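Transcriptional regulator (PDB 1Z4E) probably acts as a GNAT-family acyltransferase, transferring acyl groups other than amino-acyl groups. Local coordinates at residues L15-H20 / E64-M69; H20-D25 / G90-S95; L70-T75 / A86-V91. All blocks are in the same frame, centred on the assembly; numbering follows the deposited sequence.

Interaction 1 of 3, residues L15-H20 / E64-M69; sequences LEQMVH and EEIVGM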
loop_
_atom_site.group_PDB
_atom_site.type_symbol
_atom_site.label_atom_id
_atom_site.label_comp_id
_atom_site.label_asym_id
_atom_site.label_seq_id
_atom_site.Cartn_x
_atom_site.Cartn_y
_atom_site.Cartn_z
ATOM N N LEU A 15 19.704 9.878 6.698
ATOM C CA LEU A 15 19.721 9.188 5.412
ATOM C C LEU A 15 20.856 8.203 5.205
ATOM O O LEU A 15 20.626 7.092 4.737
ATOM C CB LEU A 15 19.708 10.197 4.261
ATOM C CG LEU A 15 19.421 9.586 2.883
ATOM C CD1 LEU A 15 18.103 8.810 2.912
ATOM C CD2 LEU A 15 19.355 10.696 1.840
ATOM N N GLU A 16 22.075 8.602 5.549
ATOM C CA GLU A 16 23.226 7.720 5.373
ATOM C C GLU A 16 23.044 6.418 6.155
ATOM O O GLU A 16 23.273 5.319 5.622
ATOM C CB GLU A 16 24.510 8.445 5.806
ATOM C CG GLU A 16 25.807 7.683 5.550
ATOM C CD GLU A 16 26.169 6.738 6.679
ATOM O OE1 GLU A 16 25.990 7.125 7.849
ATOM O OE2 GLU A 16 26.649 5.618 6.401
ATOM N N GLN A 17 22.622 6.527 7.412
ATOM C CA GLN A 17 22.418 5.333 8.222
ATOM C C GLN A 17 21.232 4.508 7.738
ATOM O O GLN A 17 21.283 3.283 7.775
ATOM C CB GLN A 17 22.224 5.696 9.699
ATOM C CG GLN A 17 23.474 6.233 10.368
ATOM C CD GLN A 17 23.252 6.539 11.834
ATOM O OE1 GLN A 17 23.028 5.635 12.644
ATOM N NE2 GLN A 17 23.309 7.819 12.184
ATOM N N MET A 18 20.165 5.162 7.284
ATOM C CA MET A 18 19.002 4.415 6.800
ATOM C C MET A 18 19.360 3.582 5.564
ATOM O O MET A 18 19.000 2.405 5.481
ATOM C CB MET A 18 17.831 5.360 6.475
ATOM C CG MET A 18 17.143 5.975 7.712
ATOM S SD MET A 18 15.534 6.796 7.341
ATOM C CE MET A 18 16.078 8.170 6.381
ATOM N N VAL A 19 20.070 4.187 4.610
ATOM C CA VAL A 19 20.469 3.473 3.394
ATOM C C VAL A 19 21.366 2.290 3.759
ATOM O O VAL A 19 21.222 1.203 3.202
ATOM C CB VAL A 19 21.229 4.395 2.405
ATOM C CG1 VAL A 19 21.693 3.591 1.182
ATOM C CG2 VAL A 19 20.325 5.535 1.963
ATOM N N HIS A 20 22.280 2.500 4.701
ATOM C CA HIS A 20 23.167 1.421 5.126
ATOM C C HIS A 20 22.340 0.250 5.694
ATOM O O HIS A 20 22.608 -0.915 5.384
ATOM C CB HIS A 20 24.157 1.925 6.180
ATOM C CG HIS A 20 25.239 0.941 6.505
ATOM N ND1 HIS A 20 26.177 0.535 5.580
ATOM C CD2 HIS A 20 25.517 0.265 7.645
ATOM C CE1 HIS A 20 26.986 -0.351 6.136
ATOM N NE2 HIS A 20 26.608 -0.533 7.388
ATOM N N GLU A 64 22.397 9.312 18.600
ATOM C CA GLU A 64 22.558 9.567 17.170
ATOM C C GLU A 64 22.562 8.283 16.346
ATOM O O GLU A 64 22.492 8.320 15.117
ATOM C CB GLU A 64 23.851 10.340 16.915
ATOM C CG GLU A 64 23.844 11.760 17.461
ATOM C CD GLU A 64 25.163 12.475 17.228
ATOM O OE1 GLU A 64 25.628 12.508 16.069
ATOM O OE2 GLU A 64 25.732 13.007 18.205
ATOM N N GLU A 65 22.636 7.146 17.026
ATOM C CA GLU A 65 22.657 5.861 16.346
ATOM C C GLU A 65 21.247 5.429 15.954
ATOM O O GLU A 65 20.368 5.277 16.810
ATOM C CB GLU A 65 23.301 4.808 17.268
ATOM C CG GLU A 65 23.336 3.394 16.711
ATOM C CD GLU A 65 23.997 2.415 17.671
ATOM O OE1 GLU A 65 23.547 2.308 18.835
ATOM O OE2 GLU A 65 24.969 1.751 17.260
ATOM N N ILE A 66 21.023 5.240 14.658
ATOM C CA ILE A 66 19.714 4.801 14.191
ATOM C C ILE A 66 19.671 3.288 14.376
ATOM O O ILE A 66 20.516 2.568 13.848
ATOM C CB ILE A 66 19.502 5.133 12.692
ATOM C CG1 ILE A 66 19.572 6.651 12.468
ATOM C CG2 ILE A 66 18.155 4.588 12.230
ATOM C CD1 ILE A 66 18.501 7.441 13.219
ATOM N N VAL A 67 18.691 2.797 15.124
ATOM C CA VAL A 67 18.605 1.364 15.354
ATOM C C VAL A 67 17.381 0.707 14.735
ATOM O O VAL A 67 17.184 -0.501 14.878
ATOM C CB VAL A 67 18.655 1.055 16.864
ATOM C CG1 VAL A 67 19.959 1.579 17.429
ATOM C CG2 VAL A 67 17.474 1.694 17.586
ATOM N N GLY A 68 16.572 1.499 14.039
ATOM C CA GLY A 68 15.384 0.957 13.407
ATOM C C GLY A 68 14.734 1.981 12.501
ATOM O O GLY A 68 14.907 3.182 12.689
ATOM N N MET A 69 13.983 1.509 11.514
ATOM C CA MET A 69 13.319 2.409 10.580
ATOM C C MET A 69 12.118 1.738 9.924
ATOM O O MET A 69 11.991 0.515 9.929
ATOM C CB MET A 69 14.305 2.837 9.470
ATOM C CG MET A 69 14.734 1.685 8.541
ATOM S SD MET A 69 16.036 2.066 7.289
ATOM C CE MET A 69 15.064 2.920 6.073
HETATM O O HOH W 1 22.768 2.848 12.371
#

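Interaction 2 of 3, residues H20-D25 / G90-S95; sequences HMLADD and GVRTHS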
loop_
_atom_site.group_PDB
_atom_site.type_symbol
_atom_site.label_atom_id
_atom_site.label_comp_id
_atom_site.label_asym_id
_atom_site.label_seq_id
_atom_site.Cartn_x
_atom_site.Cartn_y
_atom_site.Cartn_z
ATOM N N HIS A 20 22.280 2.500 4.701
ATOM C CA HIS A 20 23.167 1.421 5.126
ATOM C C HIS A 20 22.340 0.250 5.694
ATOM O O HIS A 20 22.608 -0.915 5.384
ATOM C CB HIS A 20 24.157 1.925 6.180
ATOM C CG HIS A 20 25.239 0.941 6.505
ATOM N ND1 HIS A 20 26.177 0.535 5.580
ATOM C CD2 HIS A 20 25.517 0.265 7.645
ATOM C CE1 HIS A 20 26.986 -0.351 6.136
ATOM N NE2 HIS A 20 26.608 -0.533 7.388
ATOM N N MET A 21 21.331 0.563 6.508
ATOM C CA MET A 21 20.473 -0.463 7.108
ATOM C C MET A 21 19.735 -1.222 6.004
ATOM O O MET A 21 19.631 -2.451 6.041
ATOM C CB MET A 21 19.474 0.183 8.088
ATOM C CG MET A 21 18.735 -0.811 9.016
ATOM S SD MET A 21 17.778 -0.031 10.374
ATOM C CE MET A 21 19.072 0.726 11.317
ATOM N N LEU A 22 19.231 -0.497 5.011
ATOM C CA LEU A 22 18.522 -1.132 3.902
ATOM C C LEU A 22 19.430 -2.096 3.135
ATOM O O LEU A 22 19.040 -3.227 2.834
ATOM C CB LEU A 22 17.978 -0.077 2.935
ATOM C CG LEU A 22 16.839 0.816 3.437
ATOM C CD1 LEU A 22 16.495 1.860 2.370
ATOM C CD2 LEU A 22 15.623 -0.043 3.764
ATOM N N ALA A 23 20.645 -1.646 2.835
ATOM C CA ALA A 23 21.604 -2.452 2.083
ATOM C C ALA A 23 22.129 -3.641 2.876
ATOM O O ALA A 23 22.562 -4.637 2.296
ATOM C CB ALA A 23 22.771 -1.583 1.631
ATOM N N ASP A 24 22.092 -3.532 4.201
ATOM C CA ASP A 24 22.571 -4.596 5.075
ATOM C C ASP A 24 21.540 -5.706 5.281
ATOM O O ASP A 24 21.870 -6.783 5.783
ATOM C CB ASP A 24 22.960 -4.020 6.434
ATOM C CG ASP A 24 24.363 -4.413 6.849
ATOM O OD1 ASP A 24 25.326 -3.978 6.173
ATOM O OD2 ASP A 24 24.500 -5.159 7.842
ATOM N N ASP A 25 20.295 -5.440 4.898
ATOM C CA ASP A 25 19.227 -6.424 5.041
ATOM C C ASP A 25 19.500 -7.674 4.203
ATOM O O ASP A 25 19.995 -7.587 3.075
ATOM C CB ASP A 25 17.888 -5.816 4.619
ATOM C CG ASP A 25 16.740 -6.790 4.764
ATOM O OD1 ASP A 25 16.360 -7.089 5.915
ATOM O OD2 ASP A 25 16.229 -7.269 3.728
ATOM N N GLY A 90 8.757 -1.771 4.709
ATOM C CA GLY A 90 10.164 -1.907 5.042
ATOM C C GLY A 90 10.582 -1.624 6.471
ATOM O O GLY A 90 11.394 -0.735 6.721
ATOM N N VAL A 91 10.025 -2.376 7.411
ATOM C CA VAL A 91 10.385 -2.213 8.807
ATOM C C VAL A 91 11.725 -2.925 8.960
ATOM O O VAL A 91 11.830 -4.122 8.699
ATOM C CB VAL A 91 9.349 -2.873 9.735
ATOM C CG1 VAL A 91 9.797 -2.749 11.188
ATOM C CG2 VAL A 91 7.994 -2.205 9.551
ATOM N N ARG A 92 12.750 -2.184 9.356
ATOM C CA ARG A 92 14.075 -2.768 9.534
ATOM C C ARG A 92 14.618 -2.450 10.923
ATOM O O ARG A 92 14.395 -1.359 11.451
ATOM C CB ARG A 92 15.038 -2.211 8.478
ATOM C CG ARG A 92 14.608 -2.426 7.024
ATOM C CD ARG A 92 14.896 -3.847 6.534
ATOM N NE ARG A 92 14.571 -4.001 5.115
ATOM C CZ ARG A 92 13.406 -4.445 4.647
ATOM N NH1 ARG A 92 12.431 -4.792 5.484
ATOM N NH2 ARG A 92 13.214 -4.544 3.336
ATOM N N THR A 93 15.320 -3.410 11.514
ATOM C CA THR A 93 15.943 -3.222 12.819
ATOM C C THR A 93 17.443 -3.437 12.614
ATOM O O THR A 93 17.846 -4.264 11.793
ATOM C CB THR A 93 15.416 -4.239 13.859
ATOM O OG1 THR A 93 14.022 -4.005 14.096
ATOM C CG2 THR A 93 16.165 -4.090 15.177
ATOM N N HIS A 94 18.260 -2.673 13.337
ATOM C CA HIS A 94 19.718 -2.767 13.249
ATOM C C HIS A 94 20.146 -4.228 13.447
ATOM O O HIS A 94 19.670 -4.897 14.365
ATOM C CB HIS A 94 20.341 -1.882 14.335
ATOM C CG HIS A 94 21.806 -1.633 14.156
ATOM N ND1 HIS A 94 22.743 -2.644 14.163
ATOM C CD2 HIS A 94 22.495 -0.481 13.981
ATOM C CE1 HIS A 94 23.947 -2.125 14.001
ATOM N NE2 HIS A 94 23.825 -0.814 13.888
ATOM N N SER A 95 21.045 -4.718 12.595
ATOM C CA SER A 95 21.500 -6.106 12.682
ATOM C C SER A 95 22.214 -6.450 13.994
ATOM O O SER A 95 22.323 -7.620 14.355
ATOM C CB SER A 95 22.412 -6.445 11.496
ATOM O OG SER A 95 23.614 -5.696 11.535
HETATM O O HOH W 2 16.140 -3.697 2.826
#

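Interaction 3 of 3, residues L70-T75 / A86-V91; sequences LQVTFT and ATIEGV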
loop_
_atom_site.group_PDB
_atom_site.type_symbol
_atom_site.label_atom_id
_atom_site.label_comp_id
_atom_site.label_asym_id
_atom_site.label_seq_id
_atom_site.Cartn_x
_atom_site.Cartn_y
_atom_site.Cartn_z
ATOM N N LEU A 70 11.240 2.560 9.362
ATOM C CA LEU A 70 10.089 2.074 8.616
ATOM C C LEU A 70 9.498 3.266 7.888
ATOM O O LEU A 70 9.794 4.422 8.216
ATOM C CB LEU A 70 9.027 1.446 9.537
ATOM C CG LEU A 70 8.259 2.309 10.551
ATOM C CD1 LEU A 70 7.307 3.266 9.835
ATOM C CD2 LEU A 70 7.466 1.407 11.474
ATOM N N GLN A 71 8.689 2.988 6.876
ATOM C CA GLN A 71 8.012 4.052 6.158
ATOM C C GLN A 71 6.538 3.778 6.379
ATOM O O GLN A 71 6.123 2.619 6.454
ATOM C CB GLN A 71 8.327 4.020 4.661
ATOM C CG GLN A 71 7.803 5.265 3.929
ATOM C CD GLN A 71 8.184 5.307 2.457
ATOM O OE1 GLN A 71 9.207 4.756 2.053
ATOM N NE2 GLN A 71 7.374 5.985 1.652
ATOM N N VAL A 72 5.748 4.832 6.520
ATOM C CA VAL A 72 4.321 4.662 6.712
ATOM C C VAL A 72 3.607 5.679 5.828
ATOM O O VAL A 72 4.024 6.842 5.736
ATOM C CB VAL A 72 3.930 4.831 8.201
ATOM C CG1 VAL A 72 4.242 6.246 8.672
ATOM C CG2 VAL A 72 2.448 4.500 8.395
ATOM N N THR A 73 2.560 5.221 5.147
ATOM C CA THR A 73 1.785 6.062 4.242
ATOM C C THR A 73 0.307 6.016 4.631
ATOM O O THR A 73 -0.262 4.934 4.815
ATOM C CB THR A 73 1.926 5.575 2.787
ATOM O OG1 THR A 73 1.235 4.329 2.635
ATOM C CG2 THR A 73 3.381 5.349 2.441
ATOM N N PHE A 74 -0.303 7.192 4.756
ATOM C CA PHE A 74 -1.709 7.320 5.133
ATOM C C PHE A 74 -2.456 7.684 3.862
ATOM O O PHE A 74 -2.174 8.713 3.250
ATOM C CB PHE A 74 -1.857 8.422 6.181
ATOM C CG PHE A 74 -0.924 8.267 7.342
ATOM C CD1 PHE A 74 -1.126 7.268 8.285
ATOM C CD2 PHE A 74 0.183 9.102 7.474
ATOM C CE1 PHE A 74 -0.233 7.096 9.348
ATOM C CE2 PHE A 74 1.080 8.942 8.527
ATOM C CZ PHE A 74 0.873 7.938 9.466
ATOM N N THR A 75 -3.415 6.850 3.480
ATOM C CA THR A 75 -4.143 7.046 2.225
ATOM C C THR A 75 -5.659 6.837 2.328
ATOM O O THR A 75 -6.120 5.952 3.040
ATOM C CB THR A 75 -3.604 6.041 1.166
ATOM O OG1 THR A 75 -2.174 6.129 1.121
ATOM C CG2 THR A 75 -4.178 6.327 -0.227
ATOM N N ALA A 86 -3.453 3.041 6.838
ATOM C CA ALA A 86 -2.039 3.333 6.994
ATOM C C ALA A 86 -1.315 2.077 6.512
ATOM O O ALA A 86 -1.626 0.971 6.964
ATOM C CB ALA A 86 -1.696 3.597 8.459
ATOM N N THR A 87 -0.376 2.244 5.584
ATOM C CA THR A 87 0.403 1.118 5.081
ATOM C C THR A 87 1.845 1.294 5.547
ATOM O O THR A 87 2.477 2.330 5.293
ATOM C CB THR A 87 0.395 1.048 3.533
ATOM O OG1 THR A 87 -0.950 0.919 3.067
ATOM C CG2 THR A 87 1.206 -0.144 3.043
ATOM N N ILE A 88 2.349 0.284 6.249
ATOM C CA ILE A 88 3.718 0.282 6.746
ATOM C C ILE A 88 4.557 -0.495 5.749
ATOM O O ILE A 88 4.132 -1.549 5.267
ATOM C CB ILE A 88 3.810 -0.404 8.116
ATOM C CG1 ILE A 88 3.082 0.444 9.159
ATOM C CG2 ILE A 88 5.272 -0.611 8.501
ATOM C CD1 ILE A 88 3.063 -0.176 10.540
ATOM N N GLU A 89 5.750 0.014 5.453
ATOM C CA GLU A 89 6.634 -0.631 4.487
ATOM C C GLU A 89 8.092 -0.640 4.934
ATOM O O GLU A 89 8.591 0.343 5.478
ATOM C CB GLU A 89 6.527 0.084 3.136
ATOM C CG GLU A 89 7.488 -0.407 2.057
ATOM C CD GLU A 89 7.271 -1.868 1.690
ATOM O OE1 GLU A 89 6.105 -2.283 1.557
ATOM O OE2 GLU A 89 8.273 -2.596 1.522
ATOM N N GLY A 90 8.757 -1.771 4.709
ATOM C CA GLY A 90 10.164 -1.907 5.042
ATOM C C GLY A 90 10.582 -1.624 6.471
ATOM O O GLY A 90 11.394 -0.735 6.721
ATOM N N VAL A 91 10.025 -2.376 7.411
ATOM C CA VAL A 91 10.385 -2.213 8.807
ATOM C C VAL A 91 11.725 -2.925 8.960
ATOM O O VAL A 91 11.830 -4.122 8.699
ATOM C CB VAL A 91 9.349 -2.873 9.735
ATOM C CG1 VAL A 91 9.797 -2.749 11.188
ATOM C CG2 VAL A 91 7.994 -2.205 9.551
HETATM O O HOH W 3 -2.390 3.203 2.910
#

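Interaction 1 of 3, residues L15-H20 / E64-M69
Two hydrogen bonds join the side-chain amide of Gln-17 to the backbone at the start of the strand. The amide nitrogen NE2 of Gln-17 donates to the carbonyl O of Glu-64, 3.1 Å away. That oxygen lies nearly in the amide plane of Gln-17. Through the other end of the same amide, Ile-66 N donates to Gln-17 OE1 at 2.9 Å. The N-H points almost straight at OE1 (175°), but the nitrogen sits 34° off the plane of the carbonyl. A water also donates to Gln-17 OE1, at 2.8 Å, and its other hydrogen goes to the O of Ile-66. OE1 is therefore gripped twice, and bonds at both ends of the amide fix its rotation. Gln-17 has CG beside its backbone N and runs extended from there, which carries the amide across to the strand.

The helix 15-24 packs here on one face of the central sheet of the GNAT fold. The axis of helix segment 15-20 runs at 40° to that of strand segment 65-69, and they approach to 8.9 Å. In a classic beta bulge, Val-67 and Gly-68 both face Ala-60 of strand 55-62.

The remaining contacts are van der Waals packing. CG1 of Ile-66 lies 3.7 Å from CD of Gln-17, so the amide also has a hydrocarbon neighbour. Further along, the bent end of Met-69 reaches the helix. Its CE touches CB of Met-18 at 3.7 Å, and its SD lies 3.5 Å from the backbone O of Met-18. Met-18 also packs on Phe-46 of helix 40-51. Leu-78 of the second subunit packs on both Met-18 and Met-69.

Interaction 2 of 3, residues H20-D25 / G90-S95
Arg-92 stacks its guanidinium against the carboxylate of Asp-25, just past the end of the helix. The two planes are 20° apart, and Asp-25 OD1 lies over one face of the guanidinium. OD1 is 3.7 Å from NE of Arg-92, a long salt bridge that rests on charge, since no N-H points at the oxygen. The N-H of NE serves a water instead, at 2.8 Å in the guanidinium plane. That water donates to the carbonyl O of Leu-22 and so links the arginine to the last turn of the helix. On the far end of the group, NH1 of Arg-92 makes a weak bond to the O of Val-91. The chain of Arg-92 bends at chi2 (-79°), which turns the head back along its own strand to reach that carbonyl.

Asp-25 has other partners. Its OD2 accepts from the backbone N of Leu-27 and Gly-28 and forms a salt bridge with Arg-130. With a leucine in place of Arg-92, the water would probably lose its bond to the strand, and Asp-25 would lose a neighbouring positive charge.

Met-21 crosses Arg-92 obliquely. Its SD lies 4.0 Å from CB of Arg-92 and 3.8 Å from the O of Arg-92. CE, past the bend at chi3, stands 4.2 Å from CB of His-94. Leu-22 meets the arginine at about a right angle, with CD2 4.2 Å from CG of Arg-92. OD2 of Asp-24 comes within 3.8 Å of OG of Ser-95.

The helix segment 20-24 crosses the strand segment 90-93 at 93°. This is helix-on-sheet packing of the GNAT fold, with helix 15-24 laid across the end of strand 84-93.

Interaction 3 of 3, residues L70-T75 / A86-V91
Thr-73 and Thr-87 lie side by side and point the same way from their antiparallel strands. The side chain of Thr-73 starts at CB, which is 4.1 Å from the O of Thr-87. Next comes OG1, 3.5 Å from CB of Thr-87. It stands between the backbone N and the carbonyl carbon (chi1 70°), a rotamer that puts the hydroxyl beside the Thr-87 side chain. The hydroxyl of Thr-87 binds a water at 2.7 Å and is also bonded to Gln-123 of strand 119-127. The same water reaches the O of Thr-73 only weakly.

The backbones of these two residues make a hydrogen-bonded pair. Thr-87 N donates to the O of Thr-73 at 2.8 Å, and Thr-73 N donates back to the O of Thr-87. Gln-71 and Glu-89 form the next such pair. Between them, Val-72 and Ile-88 are a non-hydrogen-bonded pair, where CA of Val-72 makes a CA-H...O contact with the O of Thr-87.

These are neighbouring antiparallel strands, 65-76 and 84-93, in the middle of the mixed GNAT sheet. Strand 84-93 in turn runs parallel to strand 119-127.

The face that carries Val-72, Phe-74, Ala-86 and Ile-88 is apolar. CB of Ala-86 lies 3.7 Å from CD1 of Phe-74. CG2 of Val-72 is 4.2 Å from CG1 of Ile-88. Helix 102-116 covers this side, with Ala-114 against Ala-86 and Arg-113 against Phe-74. Near the end of the pairing, CB of Leu-70 touches CG2 of Val-91 at 3.8 Å.

The face with the threonines meets the second subunit. Glu-89 forms a salt bridge there with Arg-85 of that subunit. Gln-71 NE2 bonds both Asn-55 OD1 and the O of Pro-76 of the second subunit.

How the interactions relate
All three contacts reach one sheet, in which strands 65-76 and 84-93 are neighbours. Interactions 1 and 2 are close, with centres about 8 Å apart. They share His-20 and both use helix 15-24, which thus packs on both strands. Backbone pairing joins them directly: Met-69 O is 2.9 Å from Arg-92 N. Interaction 3 continues the same two strands, with its centre about 17 Å from that of interaction 1 and about 15 Å from that of interaction 2, with which it shares Gly-90 and Val-91. Along the chain, interactions 1 and 2 cross, while interaction 3 follows interaction 1. All three have residues that touch the second subunit, so this part of the fold also lies at the subunit interface.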